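Formyltransferase PseJ (Anoxybacillus kamchatkensis G10, PDB 6EDK) is a member of the formyl transferase family and holds N-{4-[{[(6S)-2-amino-4-oxo-3,4,5,6,7,8-hexahydropteridin-6-yl]methyl}(formyl)amino]benzoyl}-L-glutamic acid in a pocket. Local coordinates at residues A[84-87]-A[88-91]; A[107-110]-A[111-115]. All blocks are in the same frame, centred on the assembly; numbering follows the deposited sequence.

Contact 1 of 2, residues A[84-87]-A[88-91]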
ATOM      1  N   GLU A  84      -9.338   0.532 -15.520  1.00 51.53           N
ATOM      2  CA  GLU A  84      -9.011   0.297 -16.921  1.00 51.33           C
ATOM      3  C   GLU A  84      -8.456   1.552 -17.566  1.00 45.71           C
ATOM      4  O   GLU A  84      -7.467   1.497 -18.294  1.00 47.53           O
ATOM      5  CB  GLU A  84     -10.242  -0.188 -17.685  1.00 65.99           C
ATOM      6  CG  GLU A  84      -9.915  -0.684 -19.100  1.00 70.75           C
ATOM      7  CD  GLU A  84      -9.081  -1.974 -19.093  1.00 82.01           C
ATOM      8  OE1 GLU A  84      -9.100  -2.702 -18.071  1.00 84.96           O
ATOM      9  OE2 GLU A  84      -8.404  -2.260 -20.107  1.00 89.73           O
ATOM     10  N   ARG A  85      -9.058   2.711 -17.278  1.00 43.40           N
ATOM     11  CA  ARG A  85      -8.563   3.943 -17.888  1.00 47.81           C
ATOM     12  C   ARG A  85      -7.124   4.205 -17.508  1.00 48.63           C
ATOM     13  O   ARG A  85      -6.358   4.766 -18.289  1.00 42.19           O
ATOM     14  CB  ARG A  85      -9.448   5.111 -17.433  1.00 50.27           C
ATOM     15  CG  ARG A  85      -8.920   6.486 -17.830  1.00 53.84           C
ATOM     16  CD  ARG A  85      -9.985   7.558 -17.456  1.00 56.19           C
ATOM     17  NE  ARG A  85      -9.451   8.903 -17.610  1.00 52.76           N
ATOM     18  CZ  ARG A  85     -10.020   9.998 -17.090  1.00 50.99           C
ATOM     19  NH1 ARG A  85     -11.115   9.902 -16.352  1.00 45.85           N
ATOM     20  NH2 ARG A  85      -9.459  11.177 -17.280  1.00 56.60           N
ATOM     21  N   PHE A  86      -6.727   3.816 -16.299  1.00 46.53           N
ATOM     22  CA  PHE A  86      -5.371   4.096 -15.849  1.00 47.37           C
ATOM     23  C   PHE A  86      -4.483   2.854 -15.809  1.00 51.54           C
ATOM     24  O   PHE A  86      -3.481   2.852 -15.094  1.00 43.62           O
ATOM     25  CB  PHE A  86      -5.429   4.785 -14.469  1.00 41.27           C
ATOM     26  CG  PHE A  86      -5.898   6.227 -14.551  1.00 39.86           C
ATOM     27  CD1 PHE A  86      -5.004   7.222 -14.849  1.00 43.06           C
ATOM     28  CD2 PHE A  86      -7.242   6.546 -14.364  1.00 42.63           C
ATOM     29  CE1 PHE A  86      -5.438   8.551 -14.955  1.00 46.54           C
ATOM     30  CE2 PHE A  86      -7.677   7.831 -14.472  1.00 40.58           C
ATOM     31  CZ  PHE A  86      -6.778   8.845 -14.780  1.00 41.79           C
ATOM     32  N   LYS A  87      -4.791   1.830 -16.605  1.00 52.40           N
ATOM     33  CA  LYS A  87      -3.899   0.679 -16.741  1.00 54.11           C
ATOM     34  C   LYS A  87      -2.458   1.131 -16.888  1.00 51.14           C
ATOM     35  O   LYS A  87      -2.143   2.012 -17.700  1.00 46.20           O
ATOM     36  CB  LYS A  87      -4.266  -0.189 -17.947  1.00 55.70           C
ATOM     37  CG  LYS A  87      -5.399  -1.196 -17.668  1.00 68.31           C
ATOM     38  CD  LYS A  87      -5.138  -2.061 -16.406  1.00 70.54           C
ATOM     39  CE  LYS A  87      -5.828  -3.432 -16.503  1.00 74.60           C
ATOM     40  NZ  LYS A  87      -6.142  -4.048 -15.178  1.00 63.54           N
ATOM     41  N   GLN A  88      -1.587   0.528 -16.077  1.00 46.14           N
ATOM     42  CA  GLN A  88      -0.142   0.775 -16.074  1.00 42.43           C
ATOM     43  C   GLN A  88       0.190   2.230 -15.721  1.00 39.53           C
ATOM     44  O   GLN A  88       1.329   2.696 -15.886  1.00 38.79           O
ATOM     45  CB  GLN A  88       0.512   0.332 -17.391  1.00 51.65           C
ATOM     46  CG  GLN A  88       0.321  -1.211 -17.700  1.00 59.53           C
ATOM     47  CD  GLN A  88       1.058  -2.149 -16.703  1.00 64.60           C
ATOM     48  OE1 GLN A  88       0.443  -2.809 -15.835  1.00 62.12           O
ATOM     49  NE2 GLN A  88       2.385  -2.222 -16.838  1.00 66.11           N
ATOM     50  N   ARG A  89      -0.767   2.939 -15.133  1.00 38.10           N
ATOM     51  CA  ARG A  89      -0.548   4.302 -14.708  1.00 42.48           C
ATOM     52  C   ARG A  89      -1.077   4.541 -13.306  1.00 39.40           C
ATOM     53  O   ARG A  89      -1.217   5.697 -12.910  1.00 37.45           O
ATOM     54  CB  ARG A  89      -1.206   5.298 -15.685  1.00 46.94           C
ATOM     55  CG  ARG A  89      -0.688   5.249 -17.113  1.00 52.12           C
ATOM     56  CD  ARG A  89      -1.294   6.420 -17.985  1.00 49.37           C
ATOM     57  NE  ARG A  89      -2.737   6.270 -18.202  1.00 58.01           N
ATOM     58  CZ  ARG A  89      -3.587   7.297 -18.363  1.00 62.75           C
ATOM     59  NH1 ARG A  89      -3.139   8.548 -18.316  1.00 62.87           N
ATOM     60  NH2 ARG A  89      -4.889   7.074 -18.548  1.00 62.33           N
ATOM     61  N   ALA A  90      -1.418   3.477 -12.570  1.00 34.49           N
ATOM     62  CA  ALA A  90      -1.930   3.625 -11.212  1.00 32.89           C
ATOM     63  C   ALA A  90      -1.291   2.561 -10.300  1.00 30.08           C
ATOM     64  O   ALA A  90      -1.440   1.367 -10.562  1.00 29.95           O
ATOM     65  CB  ALA A  90      -3.417   3.451 -11.162  1.00 30.25           C
ATOM     66  N   ILE A  91      -0.664   3.005  -9.212  1.00 28.78           N
ATOM     67  CA  ILE A  91       0.023   2.109  -8.285  1.00 28.11           C
ATOM     68  C   ILE A  91      -0.518   2.311  -6.883  1.00 28.72           C
ATOM     69  O   ILE A  91      -1.033   3.362  -6.566  1.00 29.22           O
ATOM     70  CB  ILE A  91       1.521   2.298  -8.274  1.00 27.72           C
ATOM     71  CG1 ILE A  91       1.971   3.641  -7.693  1.00 28.10           C
ATOM     72  CG2 ILE A  91       2.160   2.091  -9.631  1.00 27.96           C
ATOM     73  CD1 ILE A  91       3.398   3.867  -7.733  1.00 30.90           C
TER
HETATM   74  O   HOH W   1      -3.513   3.923 -19.113  1.00 53.62           O
HETATM   75  O   HOH W   2      -2.221   0.540 -13.064  1.00 41.07           O

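Contact 2 of 2, residues A[107-110]-A[111-115]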
ATOM      1  N   ASN A 107      -0.414  -5.740   9.083  1.00 25.20           N
ATOM      2  CA  ASN A 107       0.648  -5.936  10.070  1.00 26.02           C
ATOM      3  C   ASN A 107       0.188  -6.894  11.152  1.00 26.98           C
ATOM      4  O   ASN A 107       0.895  -7.835  11.522  1.00 27.25           O
ATOM      5  CB  ASN A 107       1.047  -4.589  10.656  1.00 23.88           C
ATOM      6  CG  ASN A 107       2.180  -4.668  11.664  1.00 25.02           C
ATOM      7  OD1 ASN A 107       3.250  -5.249  11.408  1.00 29.96           O
ATOM      8  ND2 ASN A 107       1.964  -4.051  12.821  1.00 28.68           N
ATOM      9  N   LEU A 108      -0.994  -6.640  11.703  1.00 27.95           N
ATOM     10  CA  LEU A 108      -1.524  -7.555  12.722  1.00 26.16           C
ATOM     11  C   LEU A 108      -1.649  -8.981  12.196  1.00 26.88           C
ATOM     12  O   LEU A 108      -1.211  -9.929  12.850  1.00 27.82           O
ATOM     13  CB  LEU A 108      -2.859  -7.026  13.208  1.00 27.52           C
ATOM     14  CG  LEU A 108      -3.620  -7.980  14.193  1.00 31.25           C
ATOM     15  CD1 LEU A 108      -2.813  -8.132  15.454  1.00 29.43           C
ATOM     16  CD2 LEU A 108      -4.966  -7.283  14.492  1.00 37.87           C
ATOM     17  N   TRP A 109      -2.220  -9.160  11.015  1.00 28.53           N
ATOM     18  CA  TRP A 109      -2.437 -10.510  10.504  1.00 30.91           C
ATOM     19  C   TRP A 109      -1.143 -11.230  10.187  1.00 30.25           C
ATOM     20  O   TRP A 109      -1.087 -12.472  10.277  1.00 29.94           O
ATOM     21  CB  TRP A 109      -3.326 -10.484   9.271  1.00 32.19           C
ATOM     22  CG  TRP A 109      -4.722 -10.285   9.640  1.00 31.97           C
ATOM     23  CD1 TRP A 109      -5.458  -9.159   9.493  1.00 35.00           C
ATOM     24  CD2 TRP A 109      -5.556 -11.247  10.272  1.00 34.68           C
ATOM     25  NE1 TRP A 109      -6.739  -9.361  10.008  1.00 38.84           N
ATOM     26  CE2 TRP A 109      -6.805 -10.635  10.503  1.00 38.44           C
ATOM     27  CE3 TRP A 109      -5.356 -12.582  10.690  1.00 38.09           C
ATOM     28  CZ2 TRP A 109      -7.887 -11.319  11.121  1.00 41.15           C
ATOM     29  CZ3 TRP A 109      -6.431 -13.251  11.305  1.00 42.56           C
ATOM     30  CH2 TRP A 109      -7.675 -12.593  11.514  1.00 40.84           C
ATOM     31  N   SER A 110      -0.069 -10.472   9.839  1.00 26.55           N
ATOM     32  CA  SER A 110       1.207 -11.100   9.615  1.00 21.61           C
ATOM     33  C   SER A 110       1.729 -11.765  10.874  1.00 26.53           C
ATOM     34  O   SER A 110       2.452 -12.754  10.785  1.00 27.96           O
ATOM     35  CB  SER A 110       2.223 -10.089   9.069  1.00 25.36           C
ATOM     36  OG  SER A 110       2.774  -9.269  10.086  1.00 28.90           O
ATOM     37  N   PHE A 111       1.330 -11.291  12.046  1.00 27.53           N
ATOM     38  CA  PHE A 111       1.716 -11.941  13.299  1.00 29.57           C
ATOM     39  C   PHE A 111       0.722 -13.023  13.703  1.00 33.38           C
ATOM     40  O   PHE A 111       1.134 -14.153  14.035  1.00 32.15           O
ATOM     41  CB  PHE A 111       1.852 -10.902  14.396  1.00 30.04           C
ATOM     42  CG  PHE A 111       3.063 -10.079  14.227  1.00 26.57           C
ATOM     43  CD1 PHE A 111       4.282 -10.585  14.579  1.00 29.08           C
ATOM     44  CD2 PHE A 111       3.002  -8.846  13.645  1.00 29.22           C
ATOM     45  CE1 PHE A 111       5.431  -9.846  14.376  1.00 29.94           C
ATOM     46  CE2 PHE A 111       4.152  -8.111  13.457  1.00 29.13           C
ATOM     47  CZ  PHE A 111       5.367  -8.631  13.809  1.00 30.49           C
ATOM     48  N   LEU A 112      -0.578 -12.711  13.618  1.00 32.90           N
ATOM     49  CA  LEU A 112      -1.587 -13.695  13.988  1.00 37.03           C
ATOM     50  C   LEU A 112      -1.447 -14.980  13.185  1.00 41.12           C
ATOM     51  O   LEU A 112      -1.605 -16.081  13.733  1.00 41.24           O
ATOM     52  CB  LEU A 112      -2.983 -13.112  13.803  1.00 33.29           C
ATOM     53  CG  LEU A 112      -3.363 -11.992  14.765  1.00 38.19           C
ATOM     54  CD1 LEU A 112      -4.681 -11.402  14.352  1.00 41.02           C
ATOM     55  CD2 LEU A 112      -3.411 -12.443  16.208  1.00 39.33           C
ATOM     56  N   GLU A 113      -1.148 -14.884  11.890  1.00 35.99           N
ATOM     57  CA  GLU A 113      -1.035 -16.042  11.012  1.00 36.90           C
ATOM     58  C   GLU A 113       0.409 -16.390  10.690  1.00 36.82           C
ATOM     59  O   GLU A 113       0.639 -17.288   9.880  1.00 36.42           O
ATOM     60  CB  GLU A 113      -1.859 -15.813   9.735  1.00 41.01           C
ATOM     61  CG  GLU A 113      -3.368 -15.890  10.022  1.00 47.00           C
ATOM     62  CD  GLU A 113      -4.265 -15.590   8.855  1.00 53.07           C
ATOM     63  OE1 GLU A 113      -3.791 -15.153   7.777  1.00 50.16           O
ATOM     64  OE2 GLU A 113      -5.489 -15.783   9.002  1.00 54.59           O
ATOM     65  N   ASP A 114       1.378 -15.734  11.344  1.00 33.61           N
ATOM     66  CA  ASP A 114       2.811 -15.990  11.261  1.00 36.52           C
ATOM     67  C   ASP A 114       3.239 -16.099   9.794  1.00 35.38           C
ATOM     68  O   ASP A 114       3.828 -17.075   9.357  1.00 36.83           O
ATOM     69  CB  ASP A 114       3.209 -17.245  12.087  1.00 35.14           C
ATOM     70  CG  ASP A 114       4.725 -17.388  12.293  1.00 43.96           C
ATOM     71  OD1 ASP A 114       5.491 -16.417  12.152  1.00 45.62           O
ATOM     72  OD2 ASP A 114       5.191 -18.512  12.622  1.00 49.70           O
ATOM     73  N   SER A 115       2.941 -15.035   9.029  1.00 31.27           N
ATOM     74  CA  SER A 115       3.189 -15.012   7.609  1.00 29.57           C
ATOM     75  C   SER A 115       4.445 -14.192   7.294  1.00 28.36           C
ATOM     76  O   SER A 115       5.060 -13.586   8.158  1.00 29.86           O
ATOM     77  CB  SER A 115       1.957 -14.396   6.913  1.00 34.14           C
ATOM     78  OG  SER A 115       2.074 -12.958   7.092  1.00 35.22           O
TER

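Contact 1 of 2, residues A[84-87]-A[88-91]
A type II beta turn from Phe86 to Arg89 carries the chain from helix 80-85 into strand 90-94, and its closing bond runs from Arg89 N to Phe86 O at 2.7 Å. Lys87 and Gln88 fill the corners. Gln88 has a positive phi, as the third position of such a turn requires, and both long polar side chains suit a corner exposed to solvent. Arg89 then reaches back to the end of the helix. Its NH2 gives a hydrogen bond of 2.7 Å to Arg85 O, fairly straight at 159°, with the acceptor lying near the guanidinium plane. A bend at chi3 (-67°) turns the otherwise stretched chain so that the group arrives with this edge toward the carbonyl. One water strengthens the grip: it accepts from Arg89 NE at 2.6 Å and donates to Arg85 O and to Lys87 O, tying the last helical residue, the turn and the arginine together. Phe86 CD1 lies over the middle of one face of the Arg89 guanidinium, 3.7 Å from Arg89 NH2, with the two planes 20° apart. A buried aromatic suits this place because it packs inward while one ring atom backs the arginine. On the strand side, Phe86 CB meets the methyl of Ala90, CB to CB 4.1 Å, a small residue, consistent with the close approach of turn and strand. The unit is the second half of a beta-alpha-beta crossover from strand 68-71 through helix 80-85 to strand 90-94. Phe86 and Ala90 both pack on Ile69 of strand 68-71, while Ile91 continues into the sheet between that strand and strand 118-123, touching Ile70 and Ile121.

Contact 2 of 2, residues A[107-110]-A[111-115]
A Schellman motif ends helix 106-112, its outer bond running from Ser115 N to Ser110 O at 2.9 Å. Leu112 carries the apolar side of the last turn: its CD1 lies 3.6 Å from Leu108 CG and also sits over one face of the Trp109 indole, 4.0 Å from the centroid of the six-membered ring and 15° off its normal, a CH-pi contact. Leu112 CG, anti to its carbonyl carbon (chi1 -68°), leans back along the helix, which brings the methyl against both neighbours. Glu113 runs past the same indole, with OE2 3.5 Å from Trp109 CZ3; its carboxylate is held by His186, whose ring stacks on Trp109.

The last helical bonds come first along the backbone: Leu108 O accepts from both Phe111 N and Leu112 N, and Trp109 O takes Glu113 N. The Schellman end follows. Asp114, the C-prime residue with positive phi, reverses the chain, so that Ser115 N can reach Ser110 O outside a weaker inner bond from Asp114 N to Phe111 O.

Ser110 turns its hydroxyl back to Asn107 O, OG to O 2.8 Å, a short side chain satisfying itself within a buried turn. The Phe111 ring presents its edge to Asn107: OD1 lies 3.6 Å from CE2 and near the ring plane, with the amide turned 88° to the ring. Asn107 ND2 meanwhile binds Thr150 of helix 147-169 and a sulfonate oxygen of a bound MES molecule, and Tyr141 meets Phe111 edge-to-face.

In the fold
From the N terminus the chain lays down strands 27-31, 48-52 and 68-71 before contact 1, which closes the short return from helix 80-85, leading into strand 90-94, which lies beside 68-71 in the mixed sheet. Beyond strands 90-94 and 102-103 the chain enters helix 106-112, where contact 2 ends the helix and turns the chain toward strand 118-123, the next strand of the same sheet. The two are in series, neither nested nor crossing. Their centres are about 30 Å apart, on opposite sides of the chain's centre: contact 1 joins helix 80-85 to the sheet, contact 2 belongs to a helix packed against 147-169 and the C-terminal residues.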